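Local atomic coordinates of sialyltransferase 0160 (Photobacterium damselae, PDB entry 4R84), a protein that probably transfers sialic acid from its CMP-activated donor to acceptor glycans, as a bacterial glycosyltransferase of the GT-B structural group. Residues A[30-42]-A[104-118]. Sequence-based numbering, arbitrary orientation. Where two conformers were deposited one is given.
Sequences KETVSSNSADVVE and DHRYITNTTLTVVAP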
# COMPACT_ATOMS: atom_id res chain seq x y z
N LYS A 30 -27.06 -27.14 -33.46
CA LYS A 30 -26.65 -26.25 -32.39
C LYS A 30 -25.29 -25.64 -32.69
O LYS A 30 -24.44 -26.29 -33.29
CB LYS A 30 -26.58 -26.99 -31.06
CG LYS A 30 -27.87 -27.56 -30.52
CD LYS A 30 -27.66 -28.06 -29.09
CE LYS A 30 -28.95 -28.59 -28.48
NZ LYS A 30 -29.17 -30.01 -28.91
N GLU A 31 -25.09 -24.40 -32.28
CA GLU A 31 -23.78 -23.77 -32.43
C GLU A 31 -23.33 -23.17 -31.11
O GLU A 31 -24.11 -22.49 -30.44
CB GLU A 31 -23.78 -22.68 -33.51
CG GLU A 31 -22.37 -22.09 -33.74
CD GLU A 31 -22.33 -20.97 -34.76
OE1 GLU A 31 -22.49 -19.79 -34.36
OE2 GLU A 31 -22.13 -21.25 -35.96
N THR A 32 -22.08 -23.43 -30.74
CA THR A 32 -21.52 -22.83 -29.55
C THR A 32 -20.23 -22.11 -29.95
O THR A 32 -19.38 -22.69 -30.62
CB THR A 32 -21.22 -23.86 -28.44
OG1 THR A 32 -22.45 -24.43 -27.97
CG2 THR A 32 -20.48 -23.22 -27.27
N VAL A 33 -20.11 -20.85 -29.57
CA VAL A 33 -18.88 -20.10 -29.80
C VAL A 33 -18.33 -19.57 -28.50
O VAL A 33 -18.97 -18.75 -27.82
CB VAL A 33 -19.10 -18.91 -30.76
CG1 VAL A 33 -17.81 -18.12 -30.93
CG2 VAL A 33 -19.63 -19.40 -32.10
N SER A 34 -17.12 -19.99 -28.17
CA SER A 34 -16.49 -19.55 -26.93
C SER A 34 -15.26 -18.71 -27.23
O SER A 34 -14.48 -19.05 -28.12
CB SER A 34 -16.11 -20.75 -26.07
OG SER A 34 -17.27 -21.39 -25.56
N SER A 35 -15.06 -17.65 -26.46
CA SER A 35 -13.92 -16.78 -26.70
C SER A 35 -13.21 -16.45 -25.41
O SER A 35 -13.84 -16.27 -24.38
CB SER A 35 -14.37 -15.47 -27.38
OG SER A 35 -14.97 -15.71 -28.65
N ASN A 36 -11.89 -16.38 -25.49
CA ASN A 36 -11.11 -15.94 -24.35
C ASN A 36 -9.78 -15.35 -24.79
O ASN A 36 -9.33 -15.53 -25.92
CB ASN A 36 -10.87 -17.09 -23.37
CG ASN A 36 -9.94 -18.14 -23.91
OD1 ASN A 36 -9.89 -18.39 -25.11
ND2 ASN A 36 -9.18 -18.77 -23.03
N SER A 37 -9.17 -14.65 -23.86
CA SER A 37 -7.87 -14.03 -24.11
C SER A 37 -6.98 -14.21 -22.90
O SER A 37 -7.46 -14.33 -21.77
CB SER A 37 -8.04 -12.55 -24.44
OG SER A 37 -8.63 -11.86 -23.36
N ALA A 38 -5.68 -14.25 -23.13
CA ALA A 38 -4.75 -14.43 -22.03
C ALA A 38 -3.41 -13.82 -22.37
O ALA A 38 -3.01 -13.83 -23.54
CB ALA A 38 -4.60 -15.92 -21.72
N ASP A 39 -2.73 -13.30 -21.36
CA ASP A 39 -1.33 -12.89 -21.52
C ASP A 39 -0.43 -14.10 -21.25
O ASP A 39 -0.68 -14.85 -20.31
CB ASP A 39 -0.96 -11.75 -20.56
CG ASP A 39 -1.61 -10.43 -20.93
OD1 ASP A 39 -2.20 -10.35 -22.04
OD2 ASP A 39 -1.53 -9.48 -20.13
N VAL A 40 0.58 -14.30 -22.09
CA VAL A 40 1.55 -15.35 -21.85
C VAL A 40 2.92 -14.70 -21.75
O VAL A 40 3.37 -14.01 -22.68
CB VAL A 40 1.53 -16.44 -22.95
CG1 VAL A 40 2.38 -17.65 -22.55
CG2 VAL A 40 0.09 -16.89 -23.25
N VAL A 41 3.59 -14.90 -20.62
CA VAL A 41 4.91 -14.34 -20.42
C VAL A 41 5.90 -15.05 -21.33
O VAL A 41 5.82 -16.27 -21.48
CB VAL A 41 5.34 -14.46 -18.95
CG1 VAL A 41 6.77 -13.96 -18.78
CG2 VAL A 41 4.38 -13.66 -18.09
N GLU A 42 6.79 -14.29 -21.94
CA GLU A 42 7.87 -14.86 -22.77
C GLU A 42 8.51 -16.07 -22.10
O GLU A 42 8.86 -16.02 -20.92
CB GLU A 42 8.94 -13.81 -23.07
CG GLU A 42 8.48 -12.69 -23.97
CD GLU A 42 9.57 -11.71 -24.36
OE1 GLU A 42 10.63 -11.63 -23.69
OE2 GLU A 42 9.37 -11.02 -25.37
N ASP A 104 -24.72 -33.16 -34.10
CA ASP A 104 -25.79 -32.17 -33.98
C ASP A 104 -25.27 -30.82 -33.48
O ASP A 104 -26.05 -29.89 -33.29
CB ASP A 104 -26.88 -32.68 -33.04
CG ASP A 104 -26.43 -32.73 -31.59
OD1 ASP A 104 -25.23 -33.00 -31.34
OD2 ASP A 104 -27.27 -32.47 -30.71
N HIS A 105 -23.97 -30.71 -33.29
CA HIS A 105 -23.42 -29.55 -32.60
C HIS A 105 -22.08 -29.09 -33.18
O HIS A 105 -21.20 -29.89 -33.46
CB HIS A 105 -23.25 -29.86 -31.11
CG HIS A 105 -23.28 -28.66 -30.23
ND1 HIS A 105 -23.82 -28.68 -28.96
CD2 HIS A 105 -22.82 -27.40 -30.42
CE1 HIS A 105 -23.70 -27.48 -28.41
NE2 HIS A 105 -23.09 -26.69 -29.27
N ARG A 106 -21.95 -27.78 -33.35
CA ARG A 106 -20.73 -27.19 -33.84
C ARG A 106 -20.09 -26.34 -32.72
O ARG A 106 -20.77 -25.52 -32.09
CB ARG A 106 -21.01 -26.39 -35.09
CG ARG A 106 -19.80 -25.69 -35.71
CD ARG A 106 -20.19 -25.18 -37.13
NE ARG A 106 -19.12 -24.33 -37.69
CZ ARG A 106 -19.19 -23.00 -37.74
NH1 ARG A 106 -20.24 -22.40 -37.19
NH2 ARG A 106 -18.21 -22.30 -38.28
N TYR A 107 -18.81 -26.58 -32.46
CA TYR A 107 -18.09 -25.92 -31.38
C TYR A 107 -16.99 -25.10 -31.99
O TYR A 107 -16.15 -25.60 -32.74
CB TYR A 107 -17.52 -26.95 -30.41
CG TYR A 107 -18.57 -27.77 -29.72
CD1 TYR A 107 -19.03 -28.96 -30.29
CD2 TYR A 107 -19.11 -27.37 -28.51
CE1 TYR A 107 -20.00 -29.71 -29.66
CE2 TYR A 107 -20.07 -28.11 -27.88
CZ TYR A 107 -20.52 -29.29 -28.46
OH TYR A 107 -21.48 -30.04 -27.82
N ILE A 108 -16.95 -23.83 -31.62
CA ILE A 108 -15.86 -22.96 -32.02
C ILE A 108 -15.26 -22.34 -30.77
O ILE A 108 -15.99 -21.89 -29.89
CB ILE A 108 -16.32 -21.87 -33.00
CG1 ILE A 108 -16.78 -22.50 -34.32
CG2 ILE A 108 -15.20 -20.88 -33.25
CD1 ILE A 108 -17.25 -21.47 -35.33
N THR A 109 -13.94 -22.40 -30.68
CA THR A 109 -13.21 -21.70 -29.63
C THR A 109 -12.24 -20.72 -30.26
O THR A 109 -11.42 -21.10 -31.11
CB THR A 109 -12.42 -22.68 -28.72
OG1 THR A 109 -13.32 -23.37 -27.85
CG2 THR A 109 -11.37 -21.93 -27.89
N ASN A 110 -12.32 -19.46 -29.84
CA ASN A 110 -11.39 -18.45 -30.29
C ASN A 110 -10.54 -17.98 -29.11
O ASN A 110 -11.06 -17.48 -28.14
CB ASN A 110 -12.13 -17.27 -30.92
CG ASN A 110 -13.02 -17.68 -32.07
OD1 ASN A 110 -12.59 -18.36 -33.00
ND2 ASN A 110 -14.29 -17.29 -32.01
N THR A 111 -9.24 -18.21 -29.19
CA THR A 111 -8.35 -17.82 -28.12
C THR A 111 -7.32 -16.84 -28.62
O THR A 111 -6.63 -17.09 -29.59
CB THR A 111 -7.65 -19.04 -27.50
OG1 THR A 111 -8.63 -19.91 -26.91
CG2 THR A 111 -6.65 -18.59 -26.44
N THR A 112 -7.20 -15.70 -27.94
CA THR A 112 -6.19 -14.72 -28.31
C THR A 112 -5.13 -14.66 -27.23
O THR A 112 -5.44 -14.36 -26.09
CB THR A 112 -6.81 -13.35 -28.49
OG1 THR A 112 -7.85 -13.44 -29.46
CG2 THR A 112 -5.75 -12.35 -28.94
N LEU A 113 -3.90 -14.99 -27.61
CA LEU A 113 -2.79 -14.96 -26.68
C LEU A 113 -1.91 -13.76 -26.97
O LEU A 113 -1.47 -13.58 -28.11
CB LEU A 113 -1.96 -16.25 -26.78
CG LEU A 113 -2.77 -17.52 -26.51
CD1 LEU A 113 -1.88 -18.79 -26.61
CD2 LEU A 113 -3.49 -17.41 -25.16
N THR A 114 -1.62 -12.96 -25.96
CA THR A 114 -0.70 -11.86 -26.13
C THR A 114 0.60 -12.21 -25.39
O THR A 114 0.59 -12.48 -24.19
CB THR A 114 -1.29 -10.51 -25.62
OG1 THR A 114 -2.50 -10.22 -26.34
CG2 THR A 114 -0.33 -9.37 -25.86
N VAL A 115 1.70 -12.25 -26.12
CA VAL A 115 3.01 -12.51 -25.51
C VAL A 115 3.53 -11.24 -24.90
O VAL A 115 3.62 -10.21 -25.58
CB VAL A 115 4.01 -13.06 -26.55
CG1 VAL A 115 5.42 -13.16 -25.96
CG2 VAL A 115 3.53 -14.41 -27.06
N VAL A 116 3.83 -11.30 -23.61
CA VAL A 116 4.22 -10.11 -22.86
C VAL A 116 5.56 -10.31 -22.19
O VAL A 116 6.00 -11.42 -21.94
CB VAL A 116 3.17 -9.75 -21.78
CG1 VAL A 116 1.83 -9.46 -22.47
CG2 VAL A 116 3.02 -10.87 -20.77
N ALA A 117 6.20 -9.18 -21.88
CA ALA A 117 7.42 -9.21 -21.10
C ALA A 117 7.11 -9.67 -19.69
O ALA A 117 6.02 -9.44 -19.17
CB ALA A 117 8.06 -7.82 -21.08
N PRO A 118 8.08 -10.31 -19.03
CA PRO A 118 7.87 -10.59 -17.61
C PRO A 118 7.80 -9.28 -16.83
O PRO A 118 8.32 -8.26 -17.29
CB PRO A 118 9.10 -11.39 -17.21
CG PRO A 118 10.16 -10.96 -18.20
CD PRO A 118 9.40 -10.77 -19.50
O HOH W 1 -10.54 -14.36 -28.49
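The His105 ring takes Lys30 CB over one face, 3.7 Å from its centroid and 5° off the normal, a CH-pi contact; Tyr107 covers the opposite face. With CG anti to the backbone N (chi1 -155°), the imidazole leans toward strand 31-41 and forward to Thr32, where NE2 hydrogen-bonds Thr32 OG1 at 2.7 Å, near the ring plane. On the opposite sheet face, Glu31 OE2 meets Arg106 NH1 at the guanidinium edge in a salt bridge, the Glu31 carboxylate turned 54° from the guanidinium plane; the glutamate is poorly ordered and the approach very short, so the detail is doubtful. Backbone bonds continue in parallel register from Arg106 N to Lys30 O (2.9 Å) as far as Glu42 N to Val116 O (3.0 Å). Strand 31-41 pairs with one side of strand 106-116 in the PKD-like domain, while strand 92-101 pairs antiparallel with the other. Further along, Leu113 CD2 packs on Ala38 CB (3.9 Å) and Val40 CG2; Phe83 packs on Leu113, and Tyr46 on Ala38 and Val40. On the other face, Val41 CG1 rests against Pro118 CB (3.8 Å). On Leu113's face, Glu42 CG lies against Val115 CG1 (3.7 Å), its carboxylate held by Arg196, Asn195 and Leu88 N.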